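Galectin (PDB 3WUC) binds galactose-containing glycans such as lactose, held here through its galactose unit on one sheet of a galectin beta-sandwich, and may also recognise laminin. Local coordinates at residues B[80-84]-B[104-108]; B[24-30]-B[86-92]; B[32-38]-B[123-129]. All blocks are in the same frame, centred on the assembly; numbering follows the deposited sequence.

Contact 1: B[80-84]-B[104-108]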
ATOM      1  N   THR B  80     -10.396  24.578  11.216  1.00 21.56           N
ATOM      2  CA  THR B  80     -11.204  24.076  12.266  1.00 20.92           C
ATOM      3  C   THR B  80     -11.604  22.619  12.024  1.00 19.13           C
ATOM      4  O   THR B  80     -11.979  21.964  12.954  1.00 21.08           O
ATOM      5  CB  THR B  80     -12.541  24.884  12.388  1.00 24.35           C
ATOM      6  OG1 THR B  80     -13.230  24.928  11.134  1.00 29.75           O
ATOM      7  CG2 THR B  80     -12.270  26.251  12.676  1.00 28.35           C
ATOM      8  N   ALA B  81     -11.483  22.129  10.810  1.00 19.02           N
ATOM      9  CA  ALA B  81     -11.811  20.685  10.552  1.00 20.90           C
ATOM     10  C   ALA B  81     -10.774  19.844  11.322  1.00 20.65           C
ATOM     11  O   ALA B  81      -9.550  20.170  11.236  1.00 20.51           O
ATOM     12  CB  ALA B  81     -11.726  20.317   9.065  1.00 23.16           C
ATOM     13  N   PHE B  82     -11.219  18.828  12.070  1.00 18.66           N
ATOM     14  CA  PHE B  82     -10.269  18.105  12.951  1.00 16.62           C
ATOM     15  C   PHE B  82     -10.513  16.599  13.022  1.00 16.01           C
ATOM     16  O   PHE B  82     -10.937  16.073  14.034  1.00 17.79           O
ATOM     17  CB  PHE B  82     -10.196  18.727  14.311  1.00 17.70           C
ATOM     18  CG  PHE B  82      -8.992  18.292  15.084  1.00 17.12           C
ATOM     19  CD1 PHE B  82      -7.812  19.000  14.875  1.00 19.20           C
ATOM     20  CD2 PHE B  82      -9.035  17.340  16.027  1.00 17.73           C
ATOM     21  CE1 PHE B  82      -6.692  18.652  15.594  1.00 18.30           C
ATOM     22  CE2 PHE B  82      -7.907  16.969  16.773  1.00 18.29           C
ATOM     23  CZ  PHE B  82      -6.712  17.613  16.516  1.00 15.53           C
ATOM     24  N   PRO B  83     -10.232  15.931  11.869  1.00 14.87           N
ATOM     25  CA  PRO B  83     -10.538  14.467  11.780  1.00 15.52           C
ATOM     26  C   PRO B  83      -9.432  13.582  12.305  1.00 14.08           C
ATOM     27  O   PRO B  83      -8.847  12.815  11.570  1.00 15.34           O
ATOM     28  CB  PRO B  83     -10.741  14.253  10.315  1.00 14.50           C
ATOM     29  CG  PRO B  83      -9.723  15.255   9.688  1.00 14.60           C
ATOM     30  CD  PRO B  83      -9.874  16.484  10.551  1.00 15.42           C
ATOM     31  N   PHE B  84      -9.149  13.699  13.620  1.00 15.13           N
ATOM     32  CA  PHE B  84      -8.074  12.972  14.248  1.00 16.07           C
ATOM     33  C   PHE B  84      -8.410  12.559  15.666  1.00 16.52           C
ATOM     34  O   PHE B  84      -9.187  13.218  16.329  1.00 19.07           O
ATOM     35  CB  PHE B  84      -6.753  13.870  14.404  1.00 14.95           C
ATOM     36  CG  PHE B  84      -6.335  14.530  13.154  1.00 13.90           C
ATOM     37  CD1 PHE B  84      -5.682  13.792  12.148  1.00 14.25           C
ATOM     38  CD2 PHE B  84      -6.680  15.851  12.858  1.00 14.54           C
ATOM     39  CE1 PHE B  84      -5.351  14.412  10.997  1.00 14.84           C
ATOM     40  CE2 PHE B  84      -6.364  16.482  11.670  1.00 14.36           C
ATOM     41  CZ  PHE B  84      -5.702  15.727  10.714  1.00 14.63           C
ATOM     42  N   LEU B 104      -6.890  16.132   3.909  1.00 12.52           N
ATOM     43  CA  LEU B 104      -7.222  15.602   5.163  1.00 11.90           C
ATOM     44  C   LEU B 104      -7.983  14.231   5.013  1.00 13.32           C
ATOM     45  O   LEU B 104      -8.666  14.079   3.961  1.00 13.47           O
ATOM     46  CB  LEU B 104      -8.100  16.593   5.941  1.00 13.91           C
ATOM     47  CG  LEU B 104      -7.551  18.039   6.162  1.00 13.60           C
ATOM     48  CD1 LEU B 104      -8.487  18.866   6.897  1.00 14.23           C
ATOM     49  CD2 LEU B 104      -6.202  17.911   6.888  1.00 15.38           C
ATOM     50  N   PRO B 105      -7.959  13.397   6.066  1.00 13.98           N
ATOM     51  CA  PRO B 105      -8.534  12.020   5.892  1.00 14.72           C
ATOM     52  C   PRO B 105     -10.049  12.037   5.879  1.00 15.54           C
ATOM     53  O   PRO B 105     -10.617  10.995   5.488  1.00 17.53           O
ATOM     54  CB  PRO B 105      -7.949  11.173   7.030  1.00 15.59           C
ATOM     55  CG  PRO B 105      -7.583  12.235   8.052  1.00 15.69           C
ATOM     56  CD  PRO B 105      -7.189  13.484   7.310  1.00 13.83           C
ATOM     57  N   ASP B 106     -10.688  13.154   6.212  1.00 14.37           N
ATOM     58  CA  ASP B 106     -12.170  13.266   6.071  1.00 15.94           C
ATOM     59  C   ASP B 106     -12.583  13.711   4.668  1.00 16.78           C
ATOM     60  O   ASP B 106     -13.747  14.078   4.492  1.00 18.44           O
ATOM     61  CB  ASP B 106     -12.731  14.218   7.146  1.00 16.14           C
ATOM     62  CG  ASP B 106     -12.155  15.653   7.045  1.00 16.91           C
ATOM     63  OD1 ASP B 106     -11.414  15.980   6.072  1.00 16.79           O
ATOM     64  OD2 ASP B 106     -12.600  16.491   7.910  1.00 19.13           O
ATOM     65  N   GLY B 107     -11.664  13.776   3.683  1.00 16.70           N
ATOM     66  CA  GLY B 107     -11.950  14.237   2.367  1.00 16.18           C
ATOM     67  C   GLY B 107     -11.904  15.712   2.104  1.00 15.75           C
ATOM     68  O   GLY B 107     -12.010  16.093   0.943  1.00 19.03           O
ATOM     69  N   LYS B 108     -11.647  16.559   3.139  1.00 16.59           N
ATOM     70  CA  LYS B 108     -11.420  17.977   2.943  1.00 16.74           C
ATOM     71  C   LYS B 108     -10.005  18.274   2.530  1.00 17.65           C
ATOM     72  O   LYS B 108      -9.122  17.473   2.753  1.00 16.95           O
ATOM     73  CB  LYS B 108     -11.736  18.714   4.206  1.00 20.45           C
ATOM     74  CG  LYS B 108     -13.205  18.644   4.697  1.00 25.04           C
ATOM     75  CD  LYS B 108     -13.286  19.326   6.066  1.00 28.54           C
ATOM     76  CE  LYS B 108     -14.700  19.395   6.629  1.00 32.25           C
ATOM     77  NZ  LYS B 108     -15.071  18.091   7.208  1.00 38.57           N
TER
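At one rim of the galectin beta-sandwich, the connection that carries the chain from strand 72-79 of one sheet to strand 89-96 of the other packs through Ala-81 and Pro-83 on the tight turn between strands 99-103 and 109-113. That turn is a type I beta turn from Leu-104 to Gly-107, closed by Gly-107 N to Leu-104 O. The ring of Pro-83, itself the centre of an inverse gamma turn, lies against the carboxylate of Asp-106, with Pro-83 CG 3.6 Å from Asp-106 OD2. The same CG also comes within 3.9 Å of Pro-105 CD, while it sits over one face of the Phe-84 ring, offset toward the rim. Phe-84 adds its edge, where Leu-104 CD2 lies near the ring plane, 4.4 Å from Phe-84 CZ.

No hydrogen bond crosses between the segments; Asp-106 spends its carboxylate on Lys-108 of its own segment. Asp-106 turns its CG between its own backbone N and carbonyl carbon (chi1 60°), which brings OD1 back to Lys-108 N at 3.0 Å in an Asx turn. Its other oxygen, OD2, forms a salt bridge with Lys-108 NZ, also 3.0 Å long, and both donors come from above the carboxylate plane. The lysine chain runs extended until it bends at chi4 (79°), and on its way Lys-108 CD passes 3.5 Å from Ala-81 CB. A malonate, probably from the crystallisation liquor, accepts a hydrogen bond from Phe-82 N close to Asp-106. Asp-106 and Pro-83 of the second subunit pack on Pro-83 and Asp-106, respectively, and Gly-107 O is hydrogen-bonded to Ser-88 of that subunit. The arrangement is that of a type I turn braced by an Asx turn, joining two strands of an antiparallel sheet.

Contact 2: B[24-30]-B[86-92]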
ATOM      1  N   VAL B  24       1.476  10.055   3.784  1.00 12.81           N
ATOM      2  CA  VAL B  24       2.022   9.710   5.102  1.00 14.31           C
ATOM      3  C   VAL B  24       0.915   9.091   5.927  1.00 14.72           C
ATOM      4  O   VAL B  24      -0.119   9.725   6.177  1.00 15.83           O
ATOM      5  CB  VAL B  24       2.569  10.992   5.829  1.00 17.16           C
ATOM      6  CG1 VAL B  24       3.121  10.666   7.194  1.00 18.87           C
ATOM      7  CG2 VAL B  24       3.560  11.720   4.957  1.00 18.98           C
ATOM      8  N   ARG B  25       1.124   7.849   6.299  1.00 13.43           N
ATOM      9  CA  ARG B  25       0.354   7.121   7.281  1.00 14.39           C
ATOM     10  C   ARG B  25       1.144   6.860   8.534  1.00 12.95           C
ATOM     11  O   ARG B  25       2.311   6.478   8.455  1.00 13.58           O
ATOM     12  CB  ARG B  25      -0.080   5.781   6.667  1.00 17.21           C
ATOM     13  CG  ARG B  25      -1.055   5.972   5.576  1.00 20.58           C
ATOM     14  CD  ARG B  25      -1.515   4.616   4.967  1.00 23.63           C
ATOM     15  NE  ARG B  25      -2.354   3.879   5.904  1.00 24.59           N
ATOM     16  CZ  ARG B  25      -3.018   2.752   5.617  1.00 30.53           C
ATOM     17  NH1 ARG B  25      -2.965   2.260   4.397  1.00 31.09           N
ATOM     18  NH2 ARG B  25      -3.748   2.172   6.550  1.00 31.38           N
ATOM     19  N   GLY B  26       0.503   7.078   9.648  1.00 14.82           N
ATOM     20  CA  GLY B  26       1.139   6.834  10.923  1.00 14.82           C
ATOM     21  C   GLY B  26       0.186   6.780  12.054  1.00 15.25           C
ATOM     22  O   GLY B  26      -0.979   7.082  11.879  1.00 15.58           O
ATOM     23  N   ARG B  27       0.681   6.430  13.246  1.00 14.36           N
ATOM     24  CA  ARG B  27      -0.161   6.295  14.424  1.00 16.73           C
ATOM     25  C   ARG B  27       0.148   7.491  15.374  1.00 16.37           C
ATOM     26  O   ARG B  27       1.290   7.649  15.821  1.00 15.83           O
ATOM     27  CB  ARG B  27       0.033   4.974  15.172  1.00 19.34           C
ATOM     28  CG  ARG B  27      -0.859   4.866  16.387  1.00 23.19           C
ATOM     29  CD  ARG B  27      -0.819   3.470  17.059  1.00 24.08           C
ATOM     30  NE  ARG B  27      -1.335   2.427  16.142  1.00 28.49           N
ATOM     31  CZ  ARG B  27      -2.616   2.065  15.958  1.00 29.67           C
ATOM     32  NH1 ARG B  27      -3.643   2.578  16.665  1.00 29.05           N
ATOM     33  NH2 ARG B  27      -2.884   1.131  15.049  1.00 31.76           N
ATOM     34  N   ILE B  28      -0.865   8.272  15.676  1.00 16.77           N
ATOM     35  CA  ILE B  28      -0.701   9.464  16.489  1.00 15.75           C
ATOM     36  C   ILE B  28      -0.391   9.008  17.901  1.00 18.21           C
ATOM     37  O   ILE B  28      -1.051   8.061  18.397  1.00 20.14           O
ATOM     38  CB  ILE B  28      -1.936  10.340  16.484  1.00 15.65           C
ATOM     39  CG1 ILE B  28      -2.254  10.807  15.083  1.00 15.75           C
ATOM     40  CG2 ILE B  28      -1.702  11.552  17.425  1.00 16.02           C
ATOM     41  CD1 ILE B  28      -3.673  11.254  14.936  1.00 16.98           C
ATOM     42  N   ALA B  29       0.659   9.597  18.523  1.00 17.52           N
ATOM     43  CA  ALA B  29       0.921   9.263  19.918  1.00 19.74           C
ATOM     44  C   ALA B  29      -0.319   9.368  20.855  1.00 19.88           C
ATOM     45  O   ALA B  29      -1.045  10.367  20.873  1.00 19.51           O
ATOM     46  CB  ALA B  29       2.020  10.167  20.390  1.00 20.36           C
ATOM     47  N   LYS B  30      -0.490   8.326  21.671  1.00 25.23           N
ATOM     48  CA  LYS B  30      -1.640   8.258  22.591  1.00 26.30           C
ATOM     49  C   LYS B  30      -1.530   9.378  23.623  1.00 22.71           C
ATOM     50  O   LYS B  30      -0.459   9.634  24.172  1.00 28.38           O
ATOM     51  CB  LYS B  30      -1.748   6.896  23.318  1.00 29.04           C
ATOM     52  CG  LYS B  30      -2.900   6.812  24.363  1.00 36.39           C
ATOM     53  CD  LYS B  30      -4.317   6.793  23.745  1.00 39.14           C
ATOM     54  CE  LYS B  30      -4.914   8.177  23.382  1.00 36.54           C
ATOM     55  NZ  LYS B  30      -5.750   8.944  24.380  1.00 45.74           N
ATOM     56  N   SER B  86      -6.152  10.960  19.083  1.00 20.72           N
ATOM     57  CA  SER B  86      -4.870  10.542  19.535  1.00 20.41           C
ATOM     58  C   SER B  86      -4.848   9.025  19.829  1.00 20.12           C
ATOM     59  O   SER B  86      -5.878   8.426  20.260  1.00 22.05           O
ATOM     60  CB  SER B  86      -4.413  11.381  20.765  1.00 24.42           C
ATOM     61  OG  SER B  86      -5.245  11.064  21.853  1.00 23.41           O
ATOM     62  N   GLY B  87      -3.736   8.372  19.536  1.00 21.37           N
ATOM     63  CA  GLY B  87      -3.588   6.947  19.640  1.00 21.17           C
ATOM     64  C   GLY B  87      -4.077   6.146  18.446  1.00 20.95           C
ATOM     65  O   GLY B  87      -3.719   4.953  18.342  1.00 20.68           O
ATOM     66  N   SER B  88      -4.744   6.829  17.503  1.00 18.74           N
ATOM     67  CA  SER B  88      -5.221   6.173  16.300  1.00 18.78           C
ATOM     68  C   SER B  88      -4.328   6.413  15.068  1.00 19.02           C
ATOM     69  O   SER B  88      -3.491   7.346  15.008  1.00 17.16           O
ATOM     70  CB  SER B  88      -6.604   6.629  15.910  1.00 19.25           C
ATOM     71  OG  SER B  88      -7.561   6.260  16.911  1.00 25.85           O
ATOM     72  N   GLU B  89      -4.512   5.572  14.084  1.00 17.79           N
ATOM     73  CA  GLU B  89      -3.922   5.803  12.780  1.00 16.98           C
ATOM     74  C   GLU B  89      -4.553   6.989  12.076  1.00 16.59           C
ATOM     75  O   GLU B  89      -5.706   7.398  12.313  1.00 17.87           O
ATOM     76  CB  GLU B  89      -3.961   4.569  11.884  1.00 22.22           C
ATOM     77  CG  GLU B  89      -3.527   3.244  12.488  1.00 27.65           C
ATOM     78  CD  GLU B  89      -3.390   2.146  11.433  1.00 28.92           C
ATOM     79  OE1 GLU B  89      -3.595   2.388  10.182  1.00 35.06           O
ATOM     80  OE2 GLU B  89      -2.947   1.064  11.880  1.00 36.19           O
ATOM     81  N   THR B  90      -3.760   7.642  11.203  1.00 16.80           N
ATOM     82  CA  THR B  90      -4.216   8.706  10.413  1.00 15.40           C
ATOM     83  C   THR B  90      -3.446   8.711   9.099  1.00 14.84           C
ATOM     84  O   THR B  90      -2.460   7.991   8.952  1.00 15.65           O
ATOM     85  CB  THR B  90      -4.157  10.073  11.093  1.00 14.39           C
ATOM     86  OG1 THR B  90      -4.860  11.033  10.339  1.00 16.56           O
ATOM     87  CG2 THR B  90      -2.694  10.574  11.158  1.00 17.23           C
ATOM     88  N   MET B  91      -3.933   9.410   8.142  1.00 14.66           N
ATOM     89  CA  MET B  91      -3.299   9.548   6.811  1.00 15.79           C
ATOM     90  C   MET B  91      -3.430  10.992   6.352  1.00 16.38           C
ATOM     91  O   MET B  91      -4.508  11.567   6.388  1.00 16.54           O
ATOM     92  CB  MET B  91      -3.922   8.622   5.763  1.00 17.42           C
ATOM     93  CG  MET B  91      -3.273   8.742   4.443  1.00 18.74           C
ATOM     94  SD  MET B  91      -3.847   7.446   3.316  1.00 27.16           S
ATOM     95  CE  MET B  91      -5.528   7.900   3.139  1.00 29.08           C
ATOM     96  N   LEU B  92      -2.305  11.606   5.920  1.00 15.02           N
ATOM     97  CA  LEU B  92      -2.289  12.919   5.324  1.00 14.83           C
ATOM     98  C   LEU B  92      -1.612  12.841   3.974  1.00 14.98           C
ATOM     99  O   LEU B  92      -0.576  12.160   3.863  1.00 14.52           O
ATOM    100  CB  LEU B  92      -1.534  13.928   6.257  1.00 15.85           C
ATOM    101  CG  LEU B  92      -2.220  14.247   7.616  1.00 16.94           C
ATOM    102  CD1 LEU B  92      -1.245  14.990   8.547  1.00 18.90           C
ATOM    103  CD2 LEU B  92      -3.374  15.167   7.326  1.00 17.47           C
TER
HETATM  104  O   HOH W   1      -3.249   5.295   8.335  1.00 29.83           O
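Strands 24-28 and 89-92 pair antiparallel within the five-stranded sheet of the sandwich, and backbone hydrogen bonds are the main tie. Val-24 pairs with Leu-92 and Gly-26 with Thr-90, each through two N-H...O bonds; the shortest are 2.9 Å, as from Thr-90 N to Gly-26 O. Beyond them Ile-28 N reaches Ser-88 O, whereas Ile-28 O receives a weak bond from Gly-87 N, with an N-H...O angle of 126°, where the strands give way to loop.

Charged groups line the face bearing Arg-25, Arg-27, Glu-89 and Met-91. Glu-89 stands between the two arginines: its OE2 forms a salt bridge with Arg-27 NH2 at 3.2 Å, and its OE1 a long one with Arg-25 NH2 at 3.6 Å. The Arg-27 chain, bent at chi3 (-63°), lays one guanidinium face against Glu-89 CG and gives NH1 in plane to Gly-87 O at 2.9 Å. Arg-25 NE holds a water that donates to Thr-90 O. The NH2 of Arg-25 finds its stronger partner in Glu-23 of the second subunit.

Apolar contacts differ between the faces. Arg-25 CG packs on Met-91 CG at 3.7 Å among the charges, while on the interior face Ile-28 CG1 and CD1 meet Thr-90 CG2, with Ile-28 CG1 4.0 Å from that methyl.

The chemistry thus differs by side: on these two strands the inward face is largely apolar, while the outer face carries a salt-bridge network that extends into the subunit interface.

Contact 3: B[32-38]-B[123-129]. With GAL (beta-D-galactopyranose), chain D.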
ATOM      1  N   THR B  32      -1.592  12.525  23.286  1.00 22.61           N
ATOM      2  CA  THR B  32      -0.683  13.618  22.968  1.00 21.31           C
ATOM      3  C   THR B  32      -1.410  14.922  22.800  1.00 22.13           C
ATOM      4  O   THR B  32      -2.629  14.965  22.529  1.00 23.46           O
ATOM      5  CB  THR B  32       0.073  13.318  21.661  1.00 21.79           C
ATOM      6  OG1 THR B  32       1.196  14.200  21.561  1.00 23.20           O
ATOM      7  CG2 THR B  32      -0.836  13.516  20.463  1.00 19.38           C
ATOM      8  N   ASN B  33      -0.685  16.043  23.004  1.00 19.35           N
ATOM      9  CA  ASN B  33      -1.320  17.319  22.837  1.00 18.72           C
ATOM     10  C   ASN B  33      -1.448  17.816  21.384  1.00 18.34           C
ATOM     11  O   ASN B  33      -2.173  18.703  21.072  1.00 17.94           O
ATOM     12  CB  ASN B  33      -0.717  18.374  23.763  1.00 22.56           C
ATOM     13  CG  ASN B  33       0.747  18.623  23.530  1.00 23.42           C
ATOM     14  OD1 ASN B  33       1.421  18.062  22.635  1.00 26.01           O
ATOM     15  ND2 ASN B  33       1.315  19.413  24.439  1.00 27.72           N
ATOM     16  N   ARG B  34      -0.561  17.301  20.521  1.00 16.87           N
ATOM     17  CA  ARG B  34      -0.446  17.786  19.155  1.00 16.52           C
ATOM     18  C   ARG B  34       0.535  16.853  18.445  1.00 16.37           C
ATOM     19  O   ARG B  34       1.345  16.131  19.091  1.00 17.06           O
ATOM     20  CB  ARG B  34       0.040  19.239  19.113  1.00 17.07           C
ATOM     21  CG  ARG B  34       1.490  19.426  19.488  1.00 17.52           C
ATOM     22  CD  ARG B  34       1.816  20.877  19.399  1.00 18.66           C
ATOM     23  NE  ARG B  34       3.193  21.178  19.763  1.00 17.71           N
ATOM     24  CZ  ARG B  34       4.019  21.909  19.057  1.00 17.02           C
ATOM     25  NH1 ARG B  34       3.726  22.515  17.900  1.00 17.88           N
ATOM     26  NH2 ARG B  34       5.254  22.110  19.602  1.00 19.47           N
ATOM     27  N   PHE B  35       0.435  16.871  17.113  1.00 15.02           N
ATOM     28  CA  PHE B  35       1.395  16.149  16.256  1.00 14.10           C
ATOM     29  C   PHE B  35       1.650  16.928  15.014  1.00 12.93           C
ATOM     30  O   PHE B  35       0.923  17.850  14.631  1.00 14.29           O
ATOM     31  CB  PHE B  35       0.923  14.713  15.969  1.00 15.39           C
ATOM     32  CG  PHE B  35      -0.171  14.568  14.925  1.00 16.44           C
ATOM     33  CD1 PHE B  35      -1.473  14.726  15.272  1.00 16.08           C
ATOM     34  CD2 PHE B  35       0.165  14.287  13.632  1.00 16.13           C
ATOM     35  CE1 PHE B  35      -2.496  14.546  14.304  1.00 15.46           C
ATOM     36  CE2 PHE B  35      -0.797  14.171  12.642  1.00 17.58           C
ATOM     37  CZ  PHE B  35      -2.104  14.309  12.985  1.00 15.85           C
ATOM     38  N   ALA B  36       2.707  16.640  14.271  1.00 12.60           N
ATOM     39  CA  ALA B  36       3.002  17.376  13.084  1.00 13.26           C
ATOM     40  C   ALA B  36       3.637  16.535  12.023  1.00 13.70           C
ATOM     41  O   ALA B  36       4.419  15.588  12.361  1.00 14.12           O
ATOM     42  CB  ALA B  36       3.971  18.540  13.372  1.00 13.32           C
ATOM     43  N   VAL B  37       3.361  16.919  10.786  1.00 11.57           N
ATOM     44  CA  VAL B  37       4.111  16.449   9.606  1.00 14.02           C
ATOM     45  C   VAL B  37       4.615  17.698   8.908  1.00 13.40           C
ATOM     46  O   VAL B  37       3.902  18.660   8.651  1.00 14.43           O
ATOM     47  CB  VAL B  37       3.237  15.628   8.610  1.00 13.69           C
ATOM     48  CG1 VAL B  37       4.122  15.183   7.445  1.00 15.92           C
ATOM     49  CG2 VAL B  37       2.655  14.425   9.282  1.00 15.26           C
ATOM     50  N   ASP B  38       5.940  17.752   8.712  1.00 13.95           N
ATOM     51  CA  ASP B  38       6.643  18.889   8.176  1.00 14.87           C
ATOM     52  C   ASP B  38       7.301  18.545   6.865  1.00 14.26           C
ATOM     53  O   ASP B  38       7.882  17.453   6.665  1.00 15.56           O
ATOM     54  CB  ASP B  38       7.805  19.294   9.077  1.00 15.14           C
ATOM     55  CG  ASP B  38       7.390  19.773  10.440  1.00 18.19           C
ATOM     56  OD1 ASP B  38       6.269  20.351  10.590  1.00 17.10           O
ATOM     57  OD2 ASP B  38       8.188  19.604  11.382  1.00 20.92           O
ATOM     58  N   TYR B 123      12.970  17.280   2.564  1.00 12.70           N
ATOM     59  CA  TYR B 123      12.854  16.980   3.915  1.00 14.06           C
ATOM     60  C   TYR B 123      11.411  16.805   4.337  1.00 12.70           C
ATOM     61  O   TYR B 123      10.555  17.605   3.972  1.00 14.48           O
ATOM     62  CB  TYR B 123      13.438  18.162   4.767  1.00 13.35           C
ATOM     63  CG  TYR B 123      13.323  18.081   6.265  1.00 12.15           C
ATOM     64  CD1 TYR B 123      14.231  17.403   7.087  1.00 14.45           C
ATOM     65  CD2 TYR B 123      12.306  18.737   6.945  1.00 12.07           C
ATOM     66  CE1 TYR B 123      14.147  17.373   8.445  1.00 14.84           C
ATOM     67  CE2 TYR B 123      12.183  18.691   8.311  1.00 15.39           C
ATOM     68  CZ  TYR B 123      13.100  18.046   9.098  1.00 13.97           C
ATOM     69  OH  TYR B 123      12.943  18.008  10.465  1.00 17.19           O
ATOM     70  N   LEU B 124      11.201  15.674   5.033  1.00 13.76           N
ATOM     71  CA  LEU B 124       9.896  15.345   5.629  1.00 13.74           C
ATOM     72  C   LEU B 124      10.068  14.799   7.018  1.00 14.89           C
ATOM     73  O   LEU B 124      10.886  13.876   7.258  1.00 16.45           O
ATOM     74  CB  LEU B 124       9.156  14.353   4.717  1.00 14.81           C
ATOM     75  CG  LEU B 124       7.673  14.047   5.046  1.00 17.01           C
ATOM     76  CD1 LEU B 124       6.972  13.654   3.769  1.00 20.20           C
ATOM     77  CD2 LEU B 124       7.618  12.984   6.138  1.00 21.08           C
ATOM     78  N   ALA B 125       9.362  15.380   7.999  1.00 13.42           N
ATOM     79  CA  ALA B 125       9.496  14.916   9.342  1.00 13.54           C
ATOM     80  C   ALA B 125       8.193  14.650  10.033  1.00 13.52           C
ATOM     81  O   ALA B 125       7.201  15.369   9.691  1.00 14.13           O
ATOM     82  CB  ALA B 125      10.257  15.955  10.208  1.00 15.32           C
ATOM     83  N   LEU B 126       8.215  13.685  10.945  1.00 13.20           N
ATOM     84  CA  LEU B 126       7.071  13.334  11.746  1.00 15.03           C
ATOM     85  C   LEU B 126       7.407  13.611  13.173  1.00 15.72           C
ATOM     86  O   LEU B 126       8.487  13.245  13.663  1.00 15.07           O
ATOM     87  CB  LEU B 126       6.721  11.829  11.625  1.00 16.91           C
ATOM     88  CG  LEU B 126       5.762  11.488  10.442  1.00 16.87           C
ATOM     89  CD1 LEU B 126       6.318  11.833   9.078  1.00 18.00           C
ATOM     90  CD2 LEU B 126       5.494   9.979  10.457  1.00 17.64           C
ATOM     91  N   ASN B 127       6.487  14.234  13.910  1.00 15.26           N
ATOM     92  CA  ASN B 127       6.647  14.556  15.312  1.00 16.09           C
ATOM     93  C   ASN B 127       5.342  14.124  16.017  1.00 15.32           C
ATOM     94  O   ASN B 127       4.205  14.499  15.609  1.00 14.67           O
ATOM     95  CB  ASN B 127       6.933  16.068  15.503  1.00 16.96           C
ATOM     96  CG  ASN B 127       8.316  16.500  14.939  1.00 19.36           C
ATOM     97  OD1 ASN B 127       9.275  15.811  15.095  1.00 23.87           O
ATOM     98  ND2 ASN B 127       8.379  17.619  14.316  1.00 25.50           N
ATOM     99  N   ASN B 128       5.515  13.355  17.099  1.00 16.98           N
ATOM    100  CA  ASN B 128       4.413  12.767  17.879  1.00 16.92           C
ATOM    101  C   ASN B 128       3.465  11.886  17.010  1.00 18.85           C
ATOM    102  O   ASN B 128       2.274  11.730  17.310  1.00 16.53           O
ATOM    103  CB  ASN B 128       3.636  13.934  18.525  1.00 17.11           C
ATOM    104  CG  ASN B 128       4.197  14.314  19.898  1.00 18.49           C
ATOM    105  OD1 ASN B 128       5.185  13.722  20.334  1.00 18.73           O
ATOM    106  ND2 ASN B 128       3.547  15.246  20.588  1.00 20.09           N
ATOM    107  N   ILE B 129       4.033  11.273  16.008  1.00 16.48           N
ATOM    108  CA  ILE B 129       3.306  10.292  15.203  1.00 16.66           C
ATOM    109  C   ILE B 129       4.293   9.288  14.684  1.00 16.75           C
ATOM    110  O   ILE B 129       5.402   9.627  14.200  1.00 17.87           O
ATOM    111  CB  ILE B 129       2.528  11.063  14.100  1.00 16.60           C
ATOM    112  CG1 ILE B 129       1.871  10.017  13.165  1.00 17.88           C
ATOM    113  CG2 ILE B 129       3.411  11.960  13.258  1.00 17.21           C
ATOM    114  CD1 ILE B 129       0.938  10.577  12.094  1.00 17.98           C
TER
HETATM  115  C1  GAL D   2       4.672  27.428  17.870  1.00 19.27           C
HETATM  116  C2  GAL D   2       5.072  26.037  18.283  1.00 20.31           C
HETATM  117  C3  GAL D   2       5.855  25.358  17.181  1.00 17.04           C
HETATM  118  C4  GAL D   2       5.071  25.452  15.877  1.00 15.41           C
HETATM  119  C5  GAL D   2       4.710  26.934  15.622  1.00 16.25           C
HETATM  120  C6  GAL D   2       3.897  27.056  14.351  1.00 16.12           C
HETATM  121  O2  GAL D   2       5.954  26.189  19.424  1.00 25.68           O
HETATM  122  O3  GAL D   2       6.248  24.066  17.554  1.00 19.01           O
HETATM  123  O4  GAL D   2       3.914  24.578  15.922  1.00 16.03           O
HETATM  124  O5  GAL D   2       3.908  27.388  16.700  1.00 17.42           O
HETATM  125  O6  GAL D   2       3.464  28.384  14.108  1.00 17.86           O
HETATM  126  O   HOH W   2       4.289  16.632  23.148  1.00 26.94           O
HETATM  127  O   HOH W   3      10.873  19.356  11.730  1.00 23.41           O
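Strands 36-38 and 123-127 run antiparallel, their axes 4.7 Å apart at 171°, in the sugar-binding sheet of the galectin beta-sandwich. Ala-36 with Asn-127 and Asp-38 with Ala-125 are hydrogen-bonded pairs, all four bonds 2.9 Å from N to O; Val-37 and Leu-126 form the non-hydrogen-bonded pair between them.

On the core face Val-37 CG1 touches Leu-124 CD2 and Leu-126 CD1, and beyond the strand end Phe-35 CD2 packs on Ile-129 CG2 at 4.0 Å. The opposite face carries Asp-38 and Asn-127 beside Ala-36 and Ala-125. The Asp-38 and Asn-127 side chains cross at about a right angle; Asp-38 OD1 is hydrogen-bonded to His-49 and Asn-127 OD1 to Arg-10. Where the pairing ends, Asn-128 ND2 donates to Arg-34 O at 2.8 Å, the acceptor lying in its amide plane, and a water also accepts from that nitrogen.

Arg-34, whose backbone oxygen is held in this way, stretches extended from CG to NE toward the galactose. Met-3 O and Asn-51 OD1 also engage its guanidinium, and Tyr-56 makes a cation-pi contact. Galactose O3 lies in the guanidinium plane, receiving bonds from both Arg-34 NH1 and NH2 at 3.0 Å.

How the contacts relate
From the N terminus the chain passes 24-30 and then 32-38 before reaching 80-84 and 86-92, where contact 2 closes the first long loop. Contact 1 follows at 104-108 and contact 3 last, at 123-129. Contact 1 falls wholly within the span closed by contact 3, whereas contact 2 crosses both of the others. The strand pairs of contacts 2 and 3 lie in opposite sheets; Ile-28 meets Phe-35 across the interior, while 123-129 ends by entering the sheet of contact 2, where Ile-129 meets Thr-90. At the rim, Phe-84 of contact 1 reaches both Thr-90 and Phe-35. Contacts 1 and 2 touch the second subunit; contact 3 supplies Arg-34 to the galactose site.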